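Side-chain contacts in TetR-family transcriptional regulator (Pectobacterium atrosepticum, PDB 2HYT), which probably binds cis-regulatory DNA through an N-terminal helix-turn-helix domain and regulates transcription, as other members of its family do: residues 19-22 / 23-27; 35-38 / 39-43; 104-108 / 109-113; 62-65 / 66-70. All coordinates share one frame; numbering follows the deposited sequence. Where two conformers were deposited one is given.

How the contacts relate
From the N terminus, contact 1 (19-27) comes first, on helix 7-28. Contact 2 (35-43) follows on helix 35-42, then contact 4 (62-70) on helix 56-81 and contact 3 (104-113) on helix 103-117. Each lies within a continuous run of chain, so none closes a long loop. They stand in series and neither nest nor cross. Contact 1 packs on contact 2 through T20, A21 and V24, and R22 forms salt bridges to E70 of contact 4 and E104 of contact 3. Contacts 3 and 4 pack mainly through I67, with A113 on V64. Contacts 1, 3 and 4 join the predicted DNA-binding region to the C-terminal domain; contact 2 is joined through contact 1.

Contact 1 (19-22 / 23-27); sequences ATAR and KVFSE
A21 and F25 meet one helical turn apart on the buried side of helix 7-28. The A21 methyl CB lies 4.1 Å from F25 CE2, the ring atom nearest to it. The base of the ring sits by the A21 carbonyl, with F25 CG 3.3 Å from A21 O. This follows from chi1 of F25 (-71°), which places CG beside its backbone N and turns the ring back along the helix. The carbonyl meets the ring obliquely. A21 O also accepts the bond from F25 N at 2.8 Å, nearly straight (166°).

K23 and S26 form the loose, exposed side. K23 has CG anti to the backbone N (chi1 -176°), and its chain runs off away from 19-22. Its CB lies 3.5 Å from T20 O. S26 CB rests 3.4 Å from R22 O, which also accepts from S26 N. T20 and V24 barely meet each other, with T20 CG2 4.3 Å from V24 CG2; both pack on helix 35-42 instead.

R22 has its acid partners beyond the two segments. Its guanidinium is fixed by salt bridges to E104 and E70, with a probable hydrogen bond to Q66 OE1 in one Q66 conformer. With two acids on one group, its positive charge is probably well balanced. T20 OG1 bonds back to T16 O.

Helix 35-42 also packs against A21. Helix 56-81 covers A21, R22 and F25 through L59, V63 and I67. The F25 ring meets Y30 edge-to-face. Helix 103-117 is reached through R22, and S26 O probably accepts a hydrogen bond from R107 NH2.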
loop_
_atom_site.group_PDB
_atom_site.type_symbol
_atom_site.label_atom_id
_atom_site.label_comp_id
_atom_site.label_asym_id
_atom_site.label_seq_id
_atom_site.Cartn_x
_atom_site.Cartn_y
_atom_site.Cartn_z
ATOM N N ALA A 19 0.284 -19.321 -18.372
ATOM C CA ALA A 19 -0.337 -20.360 -17.589
ATOM C C ALA A 19 0.730 -21.341 -17.122
ATOM O O ALA A 19 0.747 -21.783 -15.959
ATOM C CB ALA A 19 -1.446 -21.095 -18.423
ATOM N N THR A 20 1.648 -21.673 -18.044
ATOM C CA THR A 20 2.742 -22.600 -17.678
ATOM C C THR A 20 3.658 -21.998 -16.654
ATOM O O THR A 20 4.047 -22.658 -15.696
ATOM C CB THR A 20 3.537 -22.997 -18.917
ATOM O OG1 THR A 20 2.676 -23.778 -19.721
ATOM C CG2 THR A 20 4.833 -23.798 -18.547
ATOM N N ALA A 21 3.990 -20.716 -16.818
ATOM C CA ALA A 21 4.842 -20.050 -15.813
ATOM C C ALA A 21 4.171 -20.118 -14.446
ATOM O O ALA A 21 4.820 -20.406 -13.449
ATOM C CB ALA A 21 5.125 -18.579 -16.201
ATOM N N ARG A 22 2.861 -19.863 -14.392
ATOM C CA ARG A 22 2.138 -19.972 -13.127
ATOM C C ARG A 22 2.244 -21.353 -12.519
ATOM O O ARG A 22 2.438 -21.500 -11.298
ATOM C CB ARG A 22 0.663 -19.594 -13.324
ATOM C CG ARG A 22 0.478 -18.121 -13.420
ATOM C CD ARG A 22 -0.981 -17.755 -13.690
ATOM N NE ARG A 22 -1.855 -17.992 -12.542
ATOM C CZ ARG A 22 -3.161 -17.741 -12.565
ATOM N NH1 ARG A 22 -3.735 -17.306 -13.681
ATOM N NH2 ARG A 22 -3.907 -17.941 -11.501
ATOM N N LYS A 23 2.123 -22.383 -13.342
ATOM C CA LYS A 23 2.181 -23.759 -12.830
ATOM C C LYS A 23 3.569 -24.061 -12.275
ATOM O O LYS A 23 3.697 -24.597 -11.173
ATOM C CB LYS A 23 1.839 -24.736 -13.927
ATOM C CG LYS A 23 1.762 -26.182 -13.489
ATOM C CD LYS A 23 1.158 -27.032 -14.626
ATOM C CE LYS A 23 0.715 -28.392 -14.139
ATOM N NZ LYS A 23 -0.571 -28.307 -13.373
ATOM N N VAL A 24 4.604 -23.681 -13.018
ATOM C CA VAL A 24 5.998 -23.942 -12.574
ATOM C C VAL A 24 6.360 -23.134 -11.334
ATOM O O VAL A 24 6.926 -23.690 -10.376
ATOM C CB VAL A 24 7.006 -23.764 -13.733
ATOM C CG1 VAL A 24 8.448 -23.910 -13.253
ATOM C CG2 VAL A 24 6.676 -24.789 -14.821
ATOM N N PHE A 25 5.984 -21.860 -11.303
ATOM C CA PHE A 25 6.302 -21.038 -10.153
ATOM C C PHE A 25 5.597 -21.625 -8.904
ATOM O O PHE A 25 6.102 -21.497 -7.772
ATOM C CB PHE A 25 5.892 -19.574 -10.342
ATOM C CG PHE A 25 6.728 -18.791 -11.332
ATOM C CD1 PHE A 25 8.091 -19.039 -11.515
ATOM C CD2 PHE A 25 6.152 -17.731 -12.029
ATOM C CE1 PHE A 25 8.856 -18.270 -12.392
ATOM C CE2 PHE A 25 6.902 -16.964 -12.914
ATOM C CZ PHE A 25 8.253 -17.243 -13.103
ATOM N N SER A 26 4.418 -22.242 -9.100
ATOM C CA SER A 26 3.696 -22.854 -7.986
ATOM C C SER A 26 4.433 -24.047 -7.448
ATOM O O SER A 26 4.534 -24.224 -6.252
ATOM C CB SER A 26 2.280 -23.285 -8.399
ATOM O OG SER A 26 1.610 -23.934 -7.308
ATOM N N GLU A 27 4.937 -24.887 -8.331
ATOM C CA GLU A 27 5.632 -26.086 -7.915
ATOM C C GLU A 27 6.996 -25.773 -7.319
ATOM O O GLU A 27 7.408 -26.392 -6.330
ATOM C CB GLU A 27 5.798 -27.050 -9.111
ATOM C CG GLU A 27 4.515 -27.777 -9.476
#

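Contact 2 (35-38 / 39-43); sequences MDDL and TAQAS
T39 turns its hydroxyl back onto the carbonyl of M35, a selenomethionine. T39 OG1 donates to M35 O at 2.9 Å, and T39 N donates to the same oxygen at the same length. The two donors come from opposite faces of the carbonyl plane, so M35 O is gripped twice. The T39 chi1 of -64° sets OG1 beside the backbone N and makes this possible. A water donates to both T39 OG1, at 2.8 Å, and D36 OD1, and so joins the two side chains.

D37 and Q41 are set one turn apart. The Q41 chi1 of -68° sets CG beside the backbone N and over the D37 carbonyl, with Q41 CG 3.2 Å from D37 O. The chain is extended beyond CG, and Q41 NE2 ends 3.6 Å from D37 CB. A second water accepts from Q41 NE2 at 3.3 Å and gives a weak bond to D37 OD1.

These residues lie in the predicted helix-turn-helix motif, on the helix that precedes 48-53. The L38 side chain packs among helices 7-28, 48-53 and 56-81, on V24, L49 and L59. M35 meets L49 and Y50 of helix 48-53 and L59 of helix 56-81.

A42 is turned toward the preceding turn. Its CB lies 3.4 Å from L38 O, which also takes the bond from A42 N. At S43 phi becomes positive, and two bonds run back into the last turn in a Schellman motif. A42 also meets T20 of helix 7-28, and Q41 reaches V24 and R28 of the same helix.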
loop_
_atom_site.group_PDB
_atom_site.type_symbol
_atom_site.label_atom_id
_atom_site.label_comp_id
_atom_site.label_asym_id
_atom_site.label_seq_id
_atom_site.Cartn_x
_atom_site.Cartn_y
_atom_site.Cartn_z
HETATM N N MSE A 35 14.555 -18.024 -15.753
HETATM C CA MSE A 35 13.920 -18.151 -17.051
HETATM C C MSE A 35 14.388 -19.408 -17.771
HETATM O O MSE A 35 13.588 -20.119 -18.421
HETATM C CB MSE A 35 14.211 -16.932 -17.928
HETATM C CG MSE A 35 13.699 -15.688 -17.349
HETATM SE SE MSE A 35 11.791 -15.480 -17.682
HETATM C CE MSE A 35 11.794 -14.426 -19.291
ATOM N N ASP A 36 15.682 -19.704 -17.681
ATOM C CA ASP A 36 16.182 -20.946 -18.249
ATOM C C ASP A 36 15.602 -22.179 -17.555
ATOM O O ASP A 36 15.390 -23.215 -18.209
ATOM C CB ASP A 36 17.720 -21.008 -18.217
ATOM C CG ASP A 36 18.381 -20.012 -19.186
ATOM O OD1 ASP A 36 17.701 -19.345 -19.996
ATOM O OD2 ASP A 36 19.628 -19.934 -19.135
ATOM N N ASP A 37 15.394 -22.103 -16.230
ATOM C CA ASP A 37 14.794 -23.232 -15.503
ATOM C C ASP A 37 13.388 -23.491 -16.063
ATOM O O ASP A 37 12.996 -24.649 -16.297
ATOM C CB ASP A 37 14.675 -22.982 -14.003
ATOM C CG ASP A 37 16.016 -22.967 -13.268
ATOM O OD1 ASP A 37 16.992 -23.610 -13.730
ATOM O OD2 ASP A 37 16.080 -22.294 -12.209
ATOM N N LEU A 38 12.640 -22.413 -16.255
ATOM C CA LEU A 38 11.243 -22.530 -16.698
ATOM C C LEU A 38 11.224 -23.105 -18.093
ATOM O O LEU A 38 10.426 -24.000 -18.401
ATOM C CB LEU A 38 10.587 -21.152 -16.648
ATOM C CG LEU A 38 9.119 -21.035 -16.960
ATOM C CD1 LEU A 38 8.275 -22.132 -16.413
ATOM C CD2 LEU A 38 8.715 -19.646 -16.405
ATOM N N THR A 39 12.127 -22.606 -18.942
ATOM C CA THR A 39 12.275 -23.116 -20.302
ATOM C C THR A 39 12.541 -24.626 -20.313
ATOM O O THR A 39 11.904 -25.399 -20.994
ATOM C CB THR A 39 13.382 -22.328 -21.020
ATOM O OG1 THR A 39 12.963 -20.947 -21.125
ATOM C CG2 THR A 39 13.714 -22.964 -22.415
ATOM N N ALA A 40 13.462 -25.055 -19.473
ATOM C CA ALA A 40 13.780 -26.473 -19.385
ATOM C C ALA A 40 12.603 -27.308 -18.849
ATOM O O ALA A 40 12.265 -28.336 -19.437
ATOM C CB ALA A 40 15.062 -26.670 -18.493
ATOM N N GLN A 41 11.985 -26.862 -17.736
ATOM C CA GLN A 41 10.958 -27.612 -17.045
ATOM C C GLN A 41 9.707 -27.762 -17.880
ATOM O O GLN A 41 9.053 -28.828 -17.841
ATOM C CB GLN A 41 10.661 -26.984 -15.679
ATOM C CG GLN A 41 11.863 -27.169 -14.760
ATOM C CD GLN A 41 11.723 -26.471 -13.413
ATOM O OE1 GLN A 41 10.643 -26.477 -12.812
ATOM N NE2 GLN A 41 12.838 -25.916 -12.903
ATOM N N ALA A 42 9.426 -26.745 -18.701
ATOM C CA ALA A 42 8.218 -26.735 -19.537
ATOM C C ALA A 42 8.495 -27.167 -20.973
ATOM O O ALA A 42 7.594 -27.179 -21.820
ATOM C CB ALA A 42 7.545 -25.381 -19.469
ATOM N N SER A 43 9.735 -27.542 -21.258
ATOM C CA SER A 43 10.183 -27.952 -22.586
ATOM C C SER A 43 9.854 -26.942 -23.682
ATOM O O SER A 43 9.370 -27.297 -24.789
ATOM C CB SER A 43 9.646 -29.344 -22.974
ATOM O OG SER A 43 10.536 -29.942 -23.928
HETATM O O HOH W 1 15.033 -19.134 -21.418
HETATM O O HOH W 2 15.772 -26.709 -14.100
#

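Contact 3 (104-108 / 109-113); sequences EIQRI and VLRDA. With EDO (1,2-ethanediol), chain D.
In helix 103-117 a pi-type turn widens the helix, and residues Q106 and R111, five apart, stack on its surface. Their side chains run side by side. The Q106 amide and the R111 guanidinium planes are 15° apart, and Q106 NE2 lies 3.7 Å from R111 NH2. Q106 CG sits over one guanidinium face, toward its rim. R111 NH2 is held by A169 O.

The wide turn shows in the backbone bonds. L110 N donates to I105 O at 3.0 Å, D112 N to R107 O at 2.8 Å, and A113 N to I108 O at 2.8 Å. R107 O also accepts from R111 N, which stands 45° out of the carbonyl plane. This element belongs to the C-terminal domain of the TetR fold, where L110 packs on A165, F166 and A169 of helix 150-170.

I105 and L110 lie alongside each other, with I105 CG2 4.1 Å from L110 CD1. The I108 and D112 side chains cross at an angle, with I108 CD1 3.6 Å from D112 OD2. E104 OE1, the partner of R22, also accepts from an ethanediol O2, probably a crystallisation additive, at 2.7 Å.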
loop_
_atom_site.group_PDB
_atom_site.type_symbol
_atom_site.label_atom_id
_atom_site.label_comp_id
_atom_site.label_asym_id
_atom_site.label_seq_id
_atom_site.Cartn_x
_atom_site.Cartn_y
_atom_site.Cartn_z
ATOM N N GLU A 104 -0.907 -19.465 -4.190
ATOM C CA GLU A 104 -0.470 -18.623 -5.274
ATOM C C GLU A 104 -0.477 -17.130 -4.933
ATOM O O GLU A 104 0.446 -16.402 -5.262
ATOM C CB GLU A 104 -1.329 -18.838 -6.529
ATOM C CG GLU A 104 -0.802 -18.033 -7.678
ATOM C CD GLU A 104 -1.407 -18.443 -8.987
ATOM O OE1 GLU A 104 -2.645 -18.537 -9.022
ATOM O OE2 GLU A 104 -0.641 -18.611 -9.966
ATOM N N ILE A 105 -1.563 -16.679 -4.323
ATOM C CA ILE A 105 -1.702 -15.285 -3.934
ATOM C C ILE A 105 -0.688 -14.950 -2.867
ATOM O O ILE A 105 -0.002 -13.928 -2.937
ATOM C CB ILE A 105 -3.179 -15.017 -3.508
ATOM C CG1 ILE A 105 -4.073 -15.188 -4.749
ATOM C CG2 ILE A 105 -3.343 -13.618 -2.885
ATOM C CD1 ILE A 105 -5.576 -15.116 -4.453
ATOM N N GLN A 106 -0.592 -15.799 -1.855
ATOM C CA GLN A 106 0.334 -15.580 -0.788
ATOM C C GLN A 106 1.733 -15.357 -1.306
ATOM O O GLN A 106 2.460 -14.482 -0.844
ATOM C CB GLN A 106 0.297 -16.783 0.162
ATOM C CG GLN A 106 1.220 -16.682 1.309
ATOM C CD GLN A 106 1.187 -17.959 2.139
ATOM O OE1 GLN A 106 1.507 -19.044 1.630
ATOM N NE2 GLN A 106 0.732 -17.850 3.371
ATOM N N ARG A 107 2.160 -16.235 -2.212
ATOM C CA ARG A 107 3.541 -16.244 -2.650
ATOM C C ARG A 107 3.768 -15.259 -3.772
ATOM O O ARG A 107 4.527 -14.300 -3.609
ATOM C CB ARG A 107 3.909 -17.648 -3.059
ATOM C CG ARG A 107 4.107 -18.546 -1.824
ATOM C CD ARG A 107 4.753 -19.867 -2.220
ATOM N NE ARG A 107 3.815 -20.716 -2.929
ATOM C CZ ARG A 107 4.132 -21.809 -3.632
ATOM N NH1 ARG A 107 5.395 -22.197 -3.773
ATOM N NH2 ARG A 107 3.157 -22.516 -4.206
ATOM N N ILE A 108 3.059 -15.458 -4.888
ATOM C CA ILE A 108 3.311 -14.655 -6.097
ATOM C C ILE A 108 2.973 -13.162 -5.911
ATOM O O ILE A 108 3.753 -12.288 -6.280
ATOM C CB ILE A 108 2.543 -15.201 -7.301
ATOM C CG1 ILE A 108 3.017 -16.628 -7.621
ATOM C CG2 ILE A 108 2.708 -14.248 -8.517
ATOM C CD1 ILE A 108 4.486 -16.693 -8.015
ATOM N N VAL A 109 1.806 -12.875 -5.327
ATOM C CA VAL A 109 1.329 -11.501 -5.186
ATOM C C VAL A 109 1.888 -10.873 -3.908
ATOM O O VAL A 109 2.466 -9.815 -3.941
ATOM C CB VAL A 109 -0.210 -11.432 -5.200
ATOM C CG1 VAL A 109 -0.743 -10.005 -4.891
ATOM C CG2 VAL A 109 -0.780 -11.970 -6.505
ATOM N N LEU A 110 1.708 -11.526 -2.757
ATOM C CA LEU A 110 1.971 -10.852 -1.481
ATOM C C LEU A 110 3.387 -10.935 -0.983
ATOM O O LEU A 110 3.757 -10.223 -0.026
ATOM C CB LEU A 110 0.962 -11.356 -0.430
ATOM C CG LEU A 110 -0.519 -11.118 -0.727
ATOM C CD1 LEU A 110 -1.355 -11.877 0.295
ATOM C CD2 LEU A 110 -0.884 -9.628 -0.704
ATOM N N ARG A 111 4.202 -11.784 -1.618
ATOM C CA ARG A 111 5.622 -11.920 -1.287
ATOM C C ARG A 111 6.478 -11.482 -2.508
ATOM O O ARG A 111 7.244 -10.510 -2.462
ATOM C CB ARG A 111 5.914 -13.342 -0.822
ATOM C CG ARG A 111 5.290 -13.615 0.554
ATOM C CD ARG A 111 5.630 -14.993 1.006
ATOM N NE ARG A 111 4.940 -15.331 2.244
ATOM C CZ ARG A 111 4.871 -16.557 2.755
ATOM N NH1 ARG A 111 5.488 -17.577 2.164
ATOM N NH2 ARG A 111 4.181 -16.761 3.869
ATOM N N ASP A 112 6.320 -12.186 -3.624
ATOM C CA ASP A 112 7.205 -11.973 -4.770
ATOM C C ASP A 112 6.956 -10.621 -5.427
ATOM O O ASP A 112 7.891 -9.841 -5.596
ATOM C CB ASP A 112 7.032 -13.098 -5.794
ATOM C CG ASP A 112 7.424 -14.444 -5.249
ATOM O OD1 ASP A 112 8.434 -14.555 -4.534
ATOM O OD2 ASP A 112 6.738 -15.413 -5.577
ATOM N N ALA A 113 5.728 -10.352 -5.865
ATOM C CA ALA A 113 5.428 -9.060 -6.495
ATOM C C ALA A 113 5.690 -7.912 -5.529
ATOM O O ALA A 113 6.104 -6.826 -5.948
ATOM C CB ALA A 113 3.978 -8.978 -7.004
HETATM C C1 EDO D . -6.557 -16.248 -8.405
HETATM O O1 EDO D . -7.911 -16.517 -8.015
HETATM C C2 EDO D . -5.822 -17.589 -8.349
HETATM O O2 EDO D . -4.691 -17.527 -7.490
#

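Contact 4 (62-65 / 66-70); sequences AVVE and QIDAE
Segments 62-65 and 66-70 form consecutive turns of helix 56-81, and their backbone bonds follow the regular i to i+4 pattern. I67 N donates to V63 O at 3.0 Å in a nearly straight bond (173°). D68 N donates to V64 O at 2.7 Å, and A69 N to E65 O at 3.1 Å. The bond from Q66 N to A62 O is weak.

V63 and I67 lie side by side and point the same way. V63 CG1 touches I67 CD1 at 3.7 Å. The I67 chi1 of -65° puts CG1 beside the backbone N, and from there CG1 rests 3.3 Å from V63 O. This apolar pair faces the protein interior: V63 meets L18 and R22, and I67 meets E104, I108 and V109.

V64 and D68 cross at a slant. V64 CG1 comes 3.7 Å from D68 OD2, a methyl against a carboxylate. D68 is turned back over the V64 carbonyl, with CG 3.2 Å from V64 O. Its OD2 has a weak hydrogen bond to S124 OG.

Toward helices 7-28 and 103-117, this part of the helix therefore offers apolar contacts through V63 and I67, and toward 7-28 also the E70 carboxylate that pairs with R22. The arginine would be expected to stabilise the ionised form of E70.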
loop_
_atom_site.group_PDB
_atom_site.type_symbol
_atom_site.label_atom_id
_atom_site.label_comp_id
_atom_site.label_asym_id
_atom_site.label_seq_id
_atom_site.Cartn_x
_atom_site.Cartn_y
_atom_site.Cartn_z
ATOM N N ALA A 62 3.104 -9.892 -15.706
ATOM C CA ALA A 62 2.057 -10.423 -16.536
ATOM C C ALA A 62 1.231 -11.471 -15.781
ATOM O O ALA A 62 0.042 -11.566 -15.962
ATOM C CB ALA A 62 2.636 -11.004 -17.846
ATOM N N VAL A 63 1.905 -12.313 -15.003
ATOM C CA VAL A 63 1.268 -13.294 -14.126
ATOM C C VAL A 63 0.391 -12.581 -13.111
ATOM O O VAL A 63 -0.770 -12.972 -12.910
ATOM C CB VAL A 63 2.318 -14.145 -13.433
ATOM C CG1 VAL A 63 1.722 -14.908 -12.265
ATOM C CG2 VAL A 63 3.017 -15.113 -14.477
ATOM N N VAL A 64 0.942 -11.550 -12.470
ATOM C CA VAL A 64 0.172 -10.763 -11.480
ATOM C C VAL A 64 -1.107 -10.152 -12.093
ATOM O O VAL A 64 -2.190 -10.257 -11.494
ATOM C CB VAL A 64 1.047 -9.696 -10.824
ATOM C CG1 VAL A 64 0.207 -8.668 -10.102
ATOM C CG2 VAL A 64 2.086 -10.363 -9.881
ATOM N N GLU A 65 -1.004 -9.567 -13.281
ATOM C CA GLU A 65 -2.162 -9.029 -13.982
ATOM C C GLU A 65 -3.275 -10.081 -14.126
ATOM O O GLU A 65 -4.456 -9.780 -13.895
ATOM C CB GLU A 65 -1.756 -8.467 -15.331
ATOM C CG GLU A 65 -2.914 -7.994 -16.185
ATOM C CD GLU A 65 -2.473 -7.442 -17.529
ATOM O OE1 GLU A 65 -1.545 -8.015 -18.160
ATOM O OE2 GLU A 65 -3.106 -6.466 -17.983
ATOM N N GLN A 66 -2.916 -11.318 -14.496
ATOM C CA GLN A 66 -3.909 -12.381 -14.653
ATOM C C GLN A 66 -4.522 -12.754 -13.319
ATOM O O GLN A 66 -5.730 -12.902 -13.202
ATOM C CB GLN A 66 -3.293 -13.648 -15.204
ATOM C CG GLN A 66 -3.232 -13.771 -16.671
ATOM C CD GLN A 66 -3.001 -15.216 -17.068
ATOM O OE1 GLN A 66 -2.427 -16.000 -16.306
ATOM N NE2 GLN A 66 -3.488 -15.591 -18.234
ATOM N N ILE A 67 -3.672 -12.940 -12.328
ATOM C CA ILE A 67 -4.135 -13.240 -10.995
ATOM C C ILE A 67 -5.076 -12.141 -10.483
ATOM O O ILE A 67 -6.138 -12.458 -9.936
ATOM C CB ILE A 67 -2.978 -13.440 -10.012
ATOM C CG1 ILE A 67 -2.165 -14.674 -10.402
ATOM C CG2 ILE A 67 -3.504 -13.635 -8.606
ATOM C CD1 ILE A 67 -0.848 -14.894 -9.566
ATOM N N ASP A 68 -4.723 -10.886 -10.678
ATOM C CA ASP A 68 -5.546 -9.748 -10.245
ATOM C C ASP A 68 -6.944 -9.829 -10.856
ATOM O O ASP A 68 -7.953 -9.617 -10.165
ATOM C CB ASP A 68 -4.904 -8.441 -10.692
ATOM C CG ASP A 68 -3.729 -8.005 -9.808
ATOM O OD1 ASP A 68 -3.460 -8.627 -8.767
ATOM O OD2 ASP A 68 -3.076 -7.014 -10.200
ATOM N N ALA A 69 -6.994 -10.106 -12.156
ATOM C CA ALA A 69 -8.271 -10.219 -12.861
ATOM C C ALA A 69 -9.146 -11.315 -12.298
ATOM O O ALA A 69 -10.352 -11.138 -12.137
ATOM C CB ALA A 69 -8.059 -10.394 -14.383
ATOM N N GLU A 70 -8.523 -12.450 -11.986
ATOM C CA GLU A 70 -9.213 -13.568 -11.359
ATOM C C GLU A 70 -9.738 -13.200 -9.984
ATOM O O GLU A 70 -10.864 -13.539 -9.645
ATOM C CB GLU A 70 -8.290 -14.769 -11.282
ATOM C CG GLU A 70 -8.025 -15.312 -12.719
ATOM C CD GLU A 70 -7.001 -16.426 -12.783
ATOM O OE1 GLU A 70 -6.660 -16.994 -11.733
ATOM O OE2 GLU A 70 -6.492 -16.707 -13.895
#